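Local coordinates for (S)-ureidoglycine aminohydrolase cupin domain-containing protein (Pseudomonas syringae pv. tomato, PDB 3MYX) that is of unknown function but belongs to the cupin superfamily and is probably related to (S)-ureidoglycine aminohydrolase, at residues D31-D34 with S35-T39; L58-E61 with A62-Y65; S145-I148 with S149-Q153. All blocks are in the same frame, centred on the assembly; numbering follows the deposited sequence. Where two conformers were deposited one is given.

Contact 1 (D31-D34 with S35-T39)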
loop_
_atom_site.group_PDB
_atom_site.type_symbol
_atom_site.label_atom_id
_atom_site.label_comp_id
_atom_site.label_asym_id
_atom_site.label_seq_id
_atom_site.Cartn_x
_atom_site.Cartn_y
_atom_site.Cartn_z
ATOM N N ASP A 31 14.306 -11.383 4.770
ATOM C CA ASP A 31 13.028 -10.970 5.380
ATOM C C ASP A 31 13.066 -11.289 6.875
ATOM O O ASP A 31 13.321 -12.425 7.262
ATOM C CB ASP A 31 11.882 -11.748 4.726
ATOM C CG ASP A 31 10.521 -11.142 4.963
ATOM O OD1 ASP A 31 10.366 -10.302 5.886
ATOM O OD2 ASP A 31 9.585 -11.536 4.227
ATOM N N PRO A 32 12.783 -10.305 7.736
ATOM C CA PRO A 32 12.693 -10.618 9.171
ATOM C C PRO A 32 11.431 -11.413 9.544
ATOM O O PRO A 32 11.355 -11.956 10.650
ATOM C CB PRO A 32 12.678 -9.237 9.837
ATOM C CG PRO A 32 12.400 -8.287 8.807
ATOM C CD PRO A 32 12.630 -8.862 7.470
ATOM N N PHE A 33 10.432 -11.420 8.664
ATOM C CA PHE A 33 9.186 -12.158 8.855
ATOM C C PHE A 33 9.258 -13.461 8.078
ATOM O O PHE A 33 9.995 -13.587 7.106
ATOM C CB PHE A 33 7.972 -11.318 8.451
ATOM C CG PHE A 33 7.781 -10.113 9.319
ATOM C CD1 PHE A 33 7.176 -10.247 10.558
ATOM C CD2 PHE A 33 8.234 -8.855 8.928
ATOM C CE1 PHE A 33 7.019 -9.149 11.390
ATOM C CE2 PHE A 33 8.079 -7.753 9.747
ATOM C CZ PHE A 33 7.479 -7.898 10.983
ATOM N N ASP A 34 8.514 -14.448 8.540
ATOM C CA ASP A 34 8.519 -15.766 7.904
ATOM C C ASP A 34 7.103 -16.342 7.954
ATOM O O ASP A 34 6.353 -16.130 7.014
ATOM C CB ASP A 34 9.609 -16.689 8.478
ATOM C CG ASP A 34 9.796 -16.541 9.971
ATOM O OD1 ASP A 34 8.997 -17.138 10.719
ATOM O OD2 ASP A 34 10.753 -15.852 10.404
ATOM N N SER A 35 6.716 -17.005 9.049
ATOM C CA SER A 35 5.378 -17.590 9.138
ATOM C C SER A 35 4.283 -16.527 9.046
ATOM O O SER A 35 3.179 -16.795 8.551
ATOM C CB SER A 35 5.199 -18.422 10.430
ATOM O OG SER A 35 5.347 -17.646 11.597
ATOM N N GLY A 36 4.594 -15.331 9.528
ATOM C CA GLY A 36 3.649 -14.218 9.492
ATOM C C GLY A 36 3.549 -13.486 8.171
ATOM O O GLY A 36 2.628 -12.695 7.983
ATOM N N ARG A 37 4.505 -13.716 7.263
ATOM C CA ARG A 37 4.541 -13.034 5.977
ATOM C C ARG A 37 3.668 -13.758 4.969
ATOM O O ARG A 37 3.891 -14.940 4.679
ATOM C CB ARG A 37 5.990 -12.940 5.465
ATOM C CG ARG A 37 6.126 -12.306 4.084
ATOM C CD ARG A 37 5.952 -10.798 4.101
ATOM N NE ARG A 37 7.139 -10.135 4.608
ATOM C CZ ARG A 37 7.256 -8.824 4.790
ATOM N NH1 ARG A 37 6.231 -8.024 4.588
ATOM N NH2 ARG A 37 8.401 -8.322 5.209
ATOM N N ARG A 38 2.677 -13.047 4.435
ATOM C CA ARG A 38 1.707 -13.616 3.495
ATOM C C ARG A 38 1.750 -12.751 2.257
ATOM O O ARG A 38 1.190 -11.643 2.229
ATOM C CB ARG A 38 0.304 -13.647 4.110
ATOM C CG ARG A 38 0.245 -14.150 5.537
ATOM C CD ARG A 38 0.666 -15.593 5.664
ATOM N NE ARG A 38 0.804 -15.962 7.072
ATOM C CZ ARG A 38 -0.212 -16.276 7.877
ATOM N NH1 ARG A 38 -1.455 -16.289 7.412
ATOM N NH2 ARG A 38 0.023 -16.584 9.151
ATOM N N THR A 39 2.445 -13.233 1.232
ATOM C CA THR A 39 2.717 -12.422 0.051
ATOM C C THR A 39 1.740 -12.739 -1.066
ATOM O O THR A 39 1.597 -13.896 -1.459
ATOM C CB THR A 39 4.165 -12.653 -0.397
ATOM O OG1 THR A 39 5.032 -12.258 0.676
ATOM C CG2 THR A 39 4.485 -11.859 -1.637
#
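R37 reaches back six residues to grip the carboxylate of D31 side-on, NE and NH2 each taking one oxygen, although the two flat groups are 41° out of parallel. The NE bond to D31 OD2 spans 2.8 Å and uses the syn lone pair, whereas NH2 meets D31 OD1 at 2.9 Å on the syn side but well out of the carboxylate plane. That oxygen has a second donor on the opposite face: the backbone N of F33 approaches D31 OD1 at 3.0 Å, closing an Asx turn. Two backbone N-H groups, of F33 and of I27, hold the carboxylate along with the arginine. R37 gets there by a chain folded at chi2 and chi3 (75° and 77°), which brings the guanidinium back to D31 and alongside F33. F33 CD2 lies over one face of it, 3.8 Å from R37 NH2, with ring and guanidinium planes nearly perpendicular. Between these residues the chain reverses in a type I beta turn, D34 to R37, closed by R37 N to D34 O at 3.1 Å. At its outer corner D34 OD1 accepts from S35 N at 2.8 Å, and R38 turns NE and NH2 together onto S35 O. Beyond the pair, R37 NH1 makes a salt bridge with E67, so the buried guanidinium is paired with the carboxylates of both D31 and E67; F113 adds a cation-pi contact. The turn leads into strand 37-39, which pairs with strands 23-24 and 47-54, while F33 packs against V52, F54, L58 and W111.

Contact 2 (L58-E61 with A62-Y65)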
loop_
_atom_site.group_PDB
_atom_site.type_symbol
_atom_site.label_atom_id
_atom_site.label_comp_id
_atom_site.label_asym_id
_atom_site.label_seq_id
_atom_site.Cartn_x
_atom_site.Cartn_y
_atom_site.Cartn_z
ATOM N N LEU A 58 9.658 -7.922 17.467
ATOM C CA LEU A 58 10.936 -8.317 16.896
ATOM C C LEU A 58 11.739 -7.076 16.545
ATOM O O LEU A 58 11.222 -6.043 16.176
ATOM C CB LEU A 58 10.802 -9.314 15.712
ATOM C CG LEU A 58 10.204 -8.902 14.355
ATOM C CD1 LEU A 58 11.081 -7.886 13.665
ATOM C CD2 LEU A 58 9.964 -10.101 13.426
ATOM N N SER A 59 13.037 -7.200 16.739
ATOM C CA SER A 59 13.964 -6.110 16.486
ATOM C C SER A 59 14.814 -6.462 15.266
ATOM O O SER A 59 15.287 -7.599 15.120
ATOM C CB SER A 59 14.855 -5.880 17.709
ATOM O OG SER A 59 14.119 -5.381 18.826
ATOM N N VAL A 60 15.005 -5.484 14.390
ATOM C CA VAL A 60 15.783 -5.640 13.175
ATOM C C VAL A 60 16.886 -4.584 13.177
ATOM O O VAL A 60 16.604 -3.393 13.334
ATOM C CB VAL A 60 14.881 -5.456 11.941
ATOM C CG1 VAL A 60 15.648 -5.789 10.649
ATOM C CG2 VAL A 60 13.617 -6.309 12.066
ATOM N N GLU A 61 18.144 -4.999 13.021
ATOM C CA GLU A 61 19.251 -4.046 13.096
ATOM C C GLU A 61 19.276 -3.076 11.911
ATOM O O GLU A 61 19.560 -1.904 12.099
ATOM C CB GLU A 61 20.594 -4.773 13.243
ATOM C CG GLU A 61 21.837 -3.870 13.235
ATOM C CD GLU A 61 21.735 -2.670 14.164
ATOM O OE1 GLU A 61 21.064 -2.785 15.214
ATOM O OE2 GLU A 61 22.332 -1.616 13.832
ATOM N N ALA A 62 18.973 -3.564 10.703
ATOM C CA ALA A 62 18.941 -2.719 9.500
ATOM C C ALA A 62 17.842 -3.264 8.611
ATOM O O ALA A 62 18.012 -4.285 7.958
ATOM C CB ALA A 62 20.288 -2.736 8.790
ATOM N N TYR A 63 16.697 -2.588 8.566
ATOM C CA TYR A 63 15.557 -3.144 7.861
ATOM C C TYR A 63 15.922 -3.333 6.390
ATOM O O TYR A 63 16.496 -2.435 5.782
ATOM C CB TYR A 63 14.308 -2.255 8.027
ATOM C CG TYR A 63 13.052 -3.061 7.850
ATOM C CD1 TYR A 63 12.606 -3.914 8.860
ATOM C CD2 TYR A 63 12.351 -3.051 6.650
ATOM C CE1 TYR A 63 11.489 -4.714 8.677
ATOM C CE2 TYR A 63 11.230 -3.870 6.463
ATOM C CZ TYR A 63 10.800 -4.694 7.486
ATOM O OH TYR A 63 9.711 -5.523 7.360
ATOM N N PRO A 64 15.623 -4.506 5.812
ATOM C CA PRO A 64 16.222 -4.834 4.520
ATOM C C PRO A 64 15.501 -4.228 3.320
ATOM O O PRO A 64 16.027 -4.276 2.211
ATOM C CB PRO A 64 16.110 -6.350 4.471
ATOM C CG PRO A 64 14.919 -6.653 5.310
ATOM C CD PRO A 64 15.014 -5.692 6.435
ATOM N N TYR A 65 14.295 -3.713 3.541
ATOM C CA TYR A 65 13.433 -3.218 2.489
ATOM C C TYR A 65 13.000 -1.796 2.817
ATOM O O TYR A 65 13.111 -1.357 3.957
ATOM C CB TYR A 65 12.171 -4.075 2.413
ATOM C CG TYR A 65 12.357 -5.585 2.438
ATOM C CD1 TYR A 65 13.420 -6.202 1.782
ATOM C CD2 TYR A 65 11.428 -6.399 3.070
ATOM C CE1 TYR A 65 13.570 -7.586 1.788
ATOM C CE2 TYR A 65 11.571 -7.770 3.070
ATOM C CZ TYR A 65 12.626 -8.355 2.412
ATOM O OH TYR A 65 12.744 -9.719 2.437
#
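V60, the last residue of strand 57-60, turns its side chain into the bend that the chain makes through A62 and Y63. A62 is the outer corner: its CB points away from the strand, but its carbonyl O comes within 3.9 Å of V60 CG1. At Y63 the chain comes back against the valine. CG1 of V60 lies 3.8 Å from Y63 CA and 4.0 Å from Y63 CD1, while V60 CG2 reaches the same ring carbon at 4.1 Å, so both methyls meet the ring obliquely at this one carbon. Placing CG1 there is the valine's first torsion, with CG1 opposite the backbone N (chi1 -173°). The Y63 hydroxyl is satisfied farther on, by a hydrogen bond with E67. P64 follows, its CD 4.3 Å from V60 CG1; the proline touches both neighbouring aromatic rings, CD sitting 3.6 Å above one face of the Y63 ring, offset toward the rim, and CG over the centre of the Y65 ring. Y65 ends the segment with its hydroxyl hydrogen-bonded to D28. Packed through V60, Y63 and P64, with no hydrogen bond between its two halves, this bend links strand 57-60 of one antiparallel sheet to strand 66-71 of another, consistent with the antiparallel jelly-roll of the cupin family.

Contact 3 (S145-I148 with S149-Q153)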
loop_
_atom_site.group_PDB
_atom_site.type_symbol
_atom_site.label_atom_id
_atom_site.label_comp_id
_atom_site.label_asym_id
_atom_site.label_seq_id
_atom_site.Cartn_x
_atom_site.Cartn_y
_atom_site.Cartn_z
ATOM N N SER A 145 -6.955 11.385 -22.822
ATOM C CA SER A 145 -7.276 10.429 -23.882
ATOM C C SER A 145 -7.912 9.147 -23.382
ATOM O O SER A 145 -8.486 8.398 -24.170
ATOM C CB SER A 145 -6.012 10.094 -24.699
ATOM O OG SER A 145 -5.149 9.227 -23.983
ATOM N N ILE A 146 -7.815 8.878 -22.080
ATOM C CA ILE A 146 -8.418 7.659 -21.529
ATOM C C ILE A 146 -9.697 7.930 -20.738
ATOM O O ILE A 146 -10.262 7.018 -20.158
ATOM C CB ILE A 146 -7.408 6.820 -20.716
ATOM C CG1 ILE A 146 -7.011 7.534 -19.420
ATOM C CG2 ILE A 146 -6.162 6.465 -21.582
ATOM C CD1 ILE A 146 -6.124 6.691 -18.510
HETATM N N MSE A 147 -10.177 9.163 -20.742
HETATM C CA MSE A 147 -11.311 9.553 -19.909
HETATM C C MSE A 147 -12.646 9.188 -20.549
HETATM O O MSE A 147 -12.806 9.297 -21.774
HETATM C CB MSE A 147 -11.296 11.058 -19.651
HETATM C CG MSE A 147 -10.147 11.542 -18.812
HETATM SE SE MSE A 147 -9.951 10.677 -17.078
HETATM C CE MSE A 147 -11.707 11.129 -16.404
ATOM N N ILE A 148 -13.601 8.787 -19.708
ATOM C CA ILE A 148 -15.023 8.638 -20.084
ATOM C C ILE A 148 -15.791 9.840 -19.521
ATOM O O ILE A 148 -16.518 10.517 -20.238
ATOM C CB ILE A 148 -15.601 7.294 -19.578
ATOM C CG1 ILE A 148 -14.930 6.139 -20.321
ATOM C CG2 ILE A 148 -17.131 7.228 -19.745
ATOM C CD1 ILE A 148 -15.189 4.793 -19.729
ATOM N N SER A 149 -15.610 10.124 -18.234
ATOM C CA SER A 149 -16.238 11.254 -17.593
ATOM C C SER A 149 -15.409 12.515 -17.863
ATOM O O SER A 149 -14.291 12.439 -18.396
ATOM C CB SER A 149 -16.264 11.030 -16.083
ATOM O OG SER A 149 -14.947 11.055 -15.560
ATOM N N PRO A 150 -15.923 13.688 -17.441
ATOM C CA PRO A 150 -15.054 14.861 -17.383
ATOM C C PRO A 150 -13.848 14.613 -16.465
ATOM O O PRO A 150 -13.872 13.730 -15.588
ATOM C CB PRO A 150 -15.963 15.939 -16.802
ATOM C CG PRO A 150 -17.354 15.503 -17.196
ATOM C CD PRO A 150 -17.298 14.010 -17.035
ATOM N N LEU A 151 -12.798 15.389 -16.665
ATOM C CA LEU A 151 -11.614 15.256 -15.830
ATOM C C LEU A 151 -11.933 15.635 -14.382
ATOM O O LEU A 151 -12.645 16.602 -14.130
ATOM C CB LEU A 151 -10.459 16.118 -16.346
ATOM C CG LEU A 151 -9.773 15.604 -17.610
ATOM C CD1 LEU A 151 -9.147 16.767 -18.395
ATOM C CD2 LEU A 151 -8.756 14.554 -17.290
ATOM N N PRO A 152 -11.400 14.873 -13.422
ATOM C CA PRO A 152 -11.584 15.184 -12.010
ATOM C C PRO A 152 -10.605 16.254 -11.530
ATOM O O PRO A 152 -9.680 16.645 -12.252
ATOM C CB PRO A 152 -11.231 13.853 -11.328
ATOM C CG PRO A 152 -10.172 13.278 -12.240
ATOM C CD PRO A 152 -10.594 13.656 -13.614
ATOM N N GLN A 153 -10.826 16.719 -10.306
ATOM C CA GLN A 153 -9.821 17.455 -9.529
ATOM C C GLN A 153 -9.216 16.509 -8.517
ATOM O O GLN A 153 -9.935 15.936 -7.694
ATOM C CB GLN A 153 -10.472 18.647 -8.825
ATOM C CG GLN A 153 -11.139 19.596 -9.808
ATOM C CD GLN A 153 -11.578 20.874 -9.143
ATOM O OE1 GLN A 153 -12.606 20.915 -8.466
ATOM N NE2 GLN A 153 -10.811 21.928 -9.337
#
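The selenomethionine M147 fills the inside of the bend that the chain makes from S149 to P152, touching all four residues. Its terminal CE meets three of them: it lies 3.3 Å from S149 OG, 3.5 Å from P150 O and 3.9 Å from P152 CD. Nearer the backbone, M147 CG packs 3.7 Å from L151 CD2, the selenium touching the same methyl more loosely; the two side chains cross at about a right angle. All three torsions of M147 lie near -60° (chi1 -67°, chi2 -55°, chi3 -58°), a compact coil that brings CE back towards the chain instead of extending it. The polar atoms beside CE are paired with each other, for S149 OG donates to P150 O at 2.9 Å. This hydroxyl stands between its own backbone N and carbonyl carbon, and it also takes a hydrogen bond from the backbone N of E178. S149 OG is therefore held by two hydrogen bonds, and with it the carbonyl that M147 CE touches. Farther out, backbone bonds tie I148 and S149 to E178, I146 to I180 and Q153 to T175. Y177 receives M147, S149 and P152, and P142 flanks M147. The bend thus belongs to the surface loop running from strand 137-139 to strand 154-161, and is laid along strand 177-178 and the loops on either side of it.

How the contacts relate
Contacts 1 and 2 are neighbours, their centres 13 Å apart, and they touch directly: D31 CB lies 3.2 Å from Y65 OH, P32 CG 3.7 Å from Y63 CE1, and F33 CE2 3.7 Å from Y63 OH. E67 joins them as well, one carboxylate oxygen meeting R37 of contact 1 and the other Y63 of contact 2. Contact 3 stands apart, on the opposite side of the chain's centre, about 40 Å from contact 1 and 43 Å from contact 2 between centres, in the second half of the chain. A bound 1,2-ethanediol, probably from the crystallisation liquor, lies about 6 Å from the E61 side chain of contact 2.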